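ORF10 (Moritella marina, PDB 6RIW) probably catalyses 3-oxoacyl-ACP formation in polyunsaturated fatty acid synthesis, this chain being the ketosynthase–chain length factor didomain of PfaC. Local coordinates at residues A[429-437]-A[445-453]. Residues are numbered along the deposited sequence; the frame is centred on the assembly and turned at random.
Sequences KPRTAGVSV and AHLVLQQPT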
ATOM      1  N   LYS A 429     -29.384  -9.183  26.771  1.00 38.86           N
ATOM      2  CA  LYS A 429     -28.891  -9.030  25.399  1.00 38.97           C
ATOM      3  C   LYS A 429     -27.919  -7.853  25.289  1.00 37.27           C
ATOM      4  O   LYS A 429     -28.278  -6.713  25.590  1.00 35.20           O
ATOM      5  CB  LYS A 429     -30.059  -8.840  24.425  1.00 40.38           C
ATOM      6  CG  LYS A 429     -29.637  -8.784  22.966  1.00 40.21           C
ATOM      7  CD  LYS A 429     -30.683  -8.104  22.104  1.00 39.08           C
ATOM      8  CE  LYS A 429     -30.048  -7.066  21.190  1.00 42.33           C
ATOM      9  NZ  LYS A 429     -29.414  -5.951  21.961  1.00 41.46           N
ATOM     10  N   PRO A 430     -26.684  -8.116  24.854  1.00 36.27           N
ATOM     11  CA  PRO A 430     -25.709  -7.022  24.735  1.00 34.79           C
ATOM     12  C   PRO A 430     -26.076  -6.083  23.592  1.00 29.30           C
ATOM     13  O   PRO A 430     -26.568  -6.511  22.547  1.00 29.54           O
ATOM     14  CB  PRO A 430     -24.376  -7.744  24.463  1.00 32.06           C
ATOM     15  CG  PRO A 430     -24.673  -9.244  24.526  1.00 36.34           C
ATOM     16  CD  PRO A 430     -26.161  -9.388  24.322  1.00 38.77           C
ATOM     17  N   ARG A 431     -25.861  -4.785  23.811  1.00 29.89           N
ATOM     18  CA  ARG A 431     -25.897  -3.841  22.703  1.00 27.91           C
ATOM     19  C   ARG A 431     -24.909  -4.294  21.636  1.00 28.09           C
ATOM     20  O   ARG A 431     -23.751  -4.589  21.945  1.00 25.62           O
ATOM     21  CB  ARG A 431     -25.545  -2.434  23.182  1.00 26.51           C
ATOM     22  CG  ARG A 431     -26.657  -1.749  23.975  1.00 30.66           C
ATOM     23  CD  ARG A 431     -26.365  -0.275  24.168  1.00 32.80           C
ATOM     24  NE  ARG A 431     -25.205  -0.085  25.026  1.00 37.43           N
ATOM     25  CZ  ARG A 431     -25.194   0.665  26.123  1.00 39.57           C
ATOM     26  NH1 ARG A 431     -26.293   1.313  26.502  1.00 45.20           N
ATOM     27  NH2 ARG A 431     -24.079   0.762  26.842  1.00 38.95           N
ATOM     28  N   THR A 432     -25.366  -4.350  20.386  1.00 25.46           N
ATOM     29  CA  THR A 432     -24.595  -4.956  19.310  1.00 26.47           C
ATOM     30  C   THR A 432     -24.651  -4.084  18.062  1.00 27.67           C
ATOM     31  O   THR A 432     -25.731  -3.652  17.649  1.00 24.91           O
ATOM     32  CB  THR A 432     -25.110  -6.368  19.015  1.00 28.05           C
ATOM     33  OG1 THR A 432     -25.051  -7.138  20.223  1.00 26.31           O
ATOM     34  CG2 THR A 432     -24.257  -7.046  17.960  1.00 27.45           C
ATOM     35  N   ALA A 433     -23.484  -3.837  17.461  1.00 23.49           N
ATOM     36  CA  ALA A 433     -23.375  -3.025  16.262  1.00 22.97           C
ATOM     37  C   ALA A 433     -22.538  -3.748  15.219  1.00 24.38           C
ATOM     38  O   ALA A 433     -21.626  -4.506  15.551  1.00 23.55           O
ATOM     39  CB  ALA A 433     -22.752  -1.655  16.574  1.00 21.30           C
ATOM     40  N   GLY A 434     -22.856  -3.507  13.951  1.00 23.28           N
ATOM     41  CA  GLY A 434     -22.014  -3.923  12.847  1.00 23.89           C
ATOM     42  C   GLY A 434     -21.298  -2.721  12.261  1.00 20.31           C
ATOM     43  O   GLY A 434     -21.782  -1.590  12.349  1.00 23.18           O
ATOM     44  N   VAL A 435     -20.126  -2.953  11.671  1.00 19.58           N
ATOM     45  CA  VAL A 435     -19.452  -1.935  10.871  1.00 20.76           C
ATOM     46  C   VAL A 435     -19.067  -2.570   9.544  1.00 20.02           C
ATOM     47  O   VAL A 435     -18.425  -3.630   9.527  1.00 19.70           O
ATOM     48  CB  VAL A 435     -18.197  -1.363  11.566  1.00 18.26           C
ATOM     49  CG1 VAL A 435     -17.547  -0.293  10.673  1.00 20.03           C
ATOM     50  CG2 VAL A 435     -18.529  -0.784  12.914  1.00 21.81           C
ATOM     51  N   SER A 436     -19.456  -1.933   8.439  1.00 17.12           N
ATOM     52  CA  SER A 436     -19.191  -2.430   7.096  1.00 20.89           C
ATOM     53  C   SER A 436     -18.292  -1.460   6.340  1.00 21.48           C
ATOM     54  O   SER A 436     -18.464  -0.237   6.428  1.00 20.04           O
ATOM     55  CB  SER A 436     -20.500  -2.655   6.300  1.00 24.89           C
ATOM     56  OG  SER A 436     -21.447  -3.395   7.058  1.00 23.57           O
ATOM     57  N   VAL A 437     -17.328  -2.004   5.595  1.00 21.46           N
ATOM     58  CA  VAL A 437     -16.555  -1.211   4.642  1.00 19.36           C
ATOM     59  C   VAL A 437     -16.388  -2.033   3.370  1.00 24.01           C
ATOM     60  O   VAL A 437     -16.032  -3.218   3.430  1.00 22.37           O
ATOM     61  CB  VAL A 437     -15.184  -0.746   5.193  1.00 20.78           C
ATOM     62  CG1 VAL A 437     -15.365   0.351   6.223  1.00 22.99           C
ATOM     63  CG2 VAL A 437     -14.409  -1.915   5.825  1.00 21.24           C
ATOM     64  N   ALA A 445     -15.224  -5.927   4.278  1.00 17.15           N
ATOM     65  CA  ALA A 445     -15.056  -6.345   5.663  1.00 18.01           C
ATOM     66  C   ALA A 445     -16.297  -5.958   6.454  1.00 18.05           C
ATOM     67  O   ALA A 445     -16.928  -4.935   6.190  1.00 16.71           O
ATOM     68  CB  ALA A 445     -13.814  -5.723   6.327  1.00 18.09           C
ATOM     69  N   HIS A 446     -16.628  -6.783   7.441  1.00 19.49           N
ATOM     70  CA  HIS A 446     -17.693  -6.479   8.389  1.00 17.45           C
ATOM     71  C   HIS A 446     -17.226  -6.918   9.768  1.00 19.20           C
ATOM     72  O   HIS A 446     -16.710  -8.030   9.925  1.00 20.42           O
ATOM     73  CB  HIS A 446     -18.985  -7.201   7.991  1.00 19.12           C
ATOM     74  CG  HIS A 446     -20.175  -6.817   8.823  1.00 21.65           C
ATOM     75  ND1 HIS A 446     -20.879  -5.644   8.621  1.00 21.77           N
ATOM     76  CD2 HIS A 446     -20.797  -7.463   9.844  1.00 19.08           C
ATOM     77  CE1 HIS A 446     -21.883  -5.586   9.486  1.00 21.73           C
ATOM     78  NE2 HIS A 446     -21.859  -6.680  10.233  1.00 20.68           N
ATOM     79  N   LEU A 447     -17.345  -6.033  10.753  1.00 18.87           N
ATOM     80  CA  LEU A 447     -16.961  -6.343  12.118  1.00 18.78           C
ATOM     81  C   LEU A 447     -18.199  -6.293  13.000  1.00 19.47           C
ATOM     82  O   LEU A 447     -19.060  -5.428  12.812  1.00 20.35           O
ATOM     83  CB  LEU A 447     -15.912  -5.365  12.642  1.00 18.96           C
ATOM     84  CG  LEU A 447     -14.559  -5.391  11.933  1.00 24.00           C
ATOM     85  CD1 LEU A 447     -13.661  -4.298  12.499  1.00 20.57           C
ATOM     86  CD2 LEU A 447     -13.920  -6.779  12.072  1.00 26.29           C
ATOM     87  N   VAL A 448     -18.289  -7.231  13.937  1.00 18.28           N
ATOM     88  CA  VAL A 448     -19.396  -7.306  14.890  1.00 19.18           C
ATOM     89  C   VAL A 448     -18.871  -6.851  16.244  1.00 20.86           C
ATOM     90  O   VAL A 448     -17.925  -7.444  16.787  1.00 21.92           O
ATOM     91  CB  VAL A 448     -19.986  -8.723  14.959  1.00 19.94           C
ATOM     92  CG1 VAL A 448     -21.234  -8.727  15.864  1.00 19.63           C
ATOM     93  CG2 VAL A 448     -20.323  -9.201  13.567  1.00 20.09           C
ATOM     94  N   LEU A 449     -19.455  -5.773  16.775  1.00 20.15           N
ATOM     95  CA  LEU A 449     -19.004  -5.157  18.010  1.00 19.78           C
ATOM     96  C   LEU A 449     -20.108  -5.213  19.062  1.00 24.30           C
ATOM     97  O   LEU A 449     -21.298  -5.125  18.741  1.00 21.73           O
ATOM     98  CB  LEU A 449     -18.610  -3.697  17.795  1.00 22.05           C
ATOM     99  CG  LEU A 449     -17.816  -3.372  16.533  1.00 22.23           C
ATOM    100  CD1 LEU A 449     -17.640  -1.855  16.431  1.00 23.70           C
ATOM    101  CD2 LEU A 449     -16.474  -4.085  16.639  1.00 22.43           C
ATOM    102  N   GLN A 450     -19.700  -5.316  20.323  1.00 24.83           N
ATOM    103  CA  GLN A 450     -20.642  -5.321  21.432  1.00 25.13           C
ATOM    104  C   GLN A 450     -20.168  -4.376  22.523  1.00 25.50           C
ATOM    105  O   GLN A 450     -18.983  -4.042  22.619  1.00 23.31           O
ATOM    106  CB  GLN A 450     -20.830  -6.738  21.988  1.00 25.18           C
ATOM    107  CG  GLN A 450     -21.604  -7.642  21.039  1.00 25.53           C
ATOM    108  CD  GLN A 450     -21.869  -9.031  21.623  1.00 30.09           C
ATOM    109  OE1 GLN A 450     -21.165  -9.488  22.528  1.00 31.56           O
ATOM    110  NE2 GLN A 450     -22.889  -9.699  21.104  1.00 29.15           N
ATOM    111  N   GLN A 451     -21.114  -3.963  23.367  1.00 23.41           N
ATOM    112  CA  GLN A 451     -20.800  -3.054  24.455  1.00 26.46           C
ATOM    113  C   GLN A 451     -19.721  -3.661  25.348  1.00 24.00           C
ATOM    114  O   GLN A 451     -19.573  -4.889  25.411  1.00 23.20           O
ATOM    115  CB  GLN A 451     -22.064  -2.745  25.270  1.00 30.50           C
ATOM    116  CG  GLN A 451     -22.714  -3.964  25.897  1.00 28.87           C
ATOM    117  CD  GLN A 451     -23.996  -3.603  26.636  1.00 30.58           C
ATOM    118  OE1 GLN A 451     -25.095  -3.948  26.196  1.00 30.04           O
ATOM    119  NE2 GLN A 451     -23.858  -2.881  27.744  1.00 33.94           N
ATOM    120  N   PRO A 452     -18.926  -2.828  26.020  1.00 24.90           N
ATOM    121  CA  PRO A 452     -17.850  -3.363  26.853  1.00 25.92           C
ATOM    122  C   PRO A 452     -18.397  -4.146  28.032  1.00 32.54           C
ATOM    123  O   PRO A 452     -19.473  -3.852  28.555  1.00 27.99           O
ATOM    124  CB  PRO A 452     -17.104  -2.111  27.327  1.00 24.64           C
ATOM    125  CG  PRO A 452     -18.089  -1.009  27.193  1.00 27.97           C
ATOM    126  CD  PRO A 452     -18.950  -1.355  26.024  1.00 23.73           C
ATOM    127  N   THR A 453     -17.622  -5.138  28.462  1.00 31.77           N
ATOM    128  CA  THR A 453     -17.994  -5.932  29.625  1.00 32.72           C
ATOM    129  C   THR A 453     -16.742  -6.569  30.204  1.00 33.95           C
ATOM    130  O   THR A 453     -15.789  -6.866  29.475  1.00 33.50           O
ATOM    131  CB  THR A 453     -19.021  -7.017  29.274  1.00 32.26           C
ATOM    132  OG1 THR A 453     -19.311  -7.799  30.439  1.00 32.96           O
ATOM    133  CG2 THR A 453     -18.481  -7.935  28.181  1.00 29.78           C
TER
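Ala-433 and Leu-449, Val-435 and Leu-447, and Val-437 and Ala-445 are the hydrogen-bonded pairs of an antiparallel hairpin in the ketosynthase domain, of thiolase-like fold; the Ala-433 N to Leu-449 O bond measures 2.8 Å. Past the last strand pair the ladder goes on with one backbone bond, Gln-451 N to Arg-431 O, and one to a side chain: Gln-451 OE1 takes the N-H of Arg-431 on an in-plane lone pair (OE1 to N 2.6 Å, nearly straight at 170°). A chi1 of 60° sets Gln-451 CG between its own N and carbonyl carbon and sends the extended chain across to that amide. Cut back to an alanine, Gln-451 would probably leave the Arg-431 N-H without this acceptor and the start of the 429-437 segment less firmly tied.

Among the polar side chains, Ser-436 OG meets His-446 ND1 at 2.8 Å, at the ring edge. A chi1 of -173°, CG opposite the backbone N, brings the His-446 ring alongside Gly-434, CA of which lies 3.8 Å from His-446 CE1; a CB there would collide with it. His-446 NE2 is hydrogen-bonded to Tyr-315 OH. Gln-450 NE2 reaches Thr-432 OG1 only weakly.

On the other face the contact is apolar: Val-435 CG2 touches Leu-449 CD1 (3.8 Å), and helices 198-211 and 374-387 cover this side. The buried imidazole, bonded at both nitrogens, thus has its rotation fixed between the hairpin and helix 304-318.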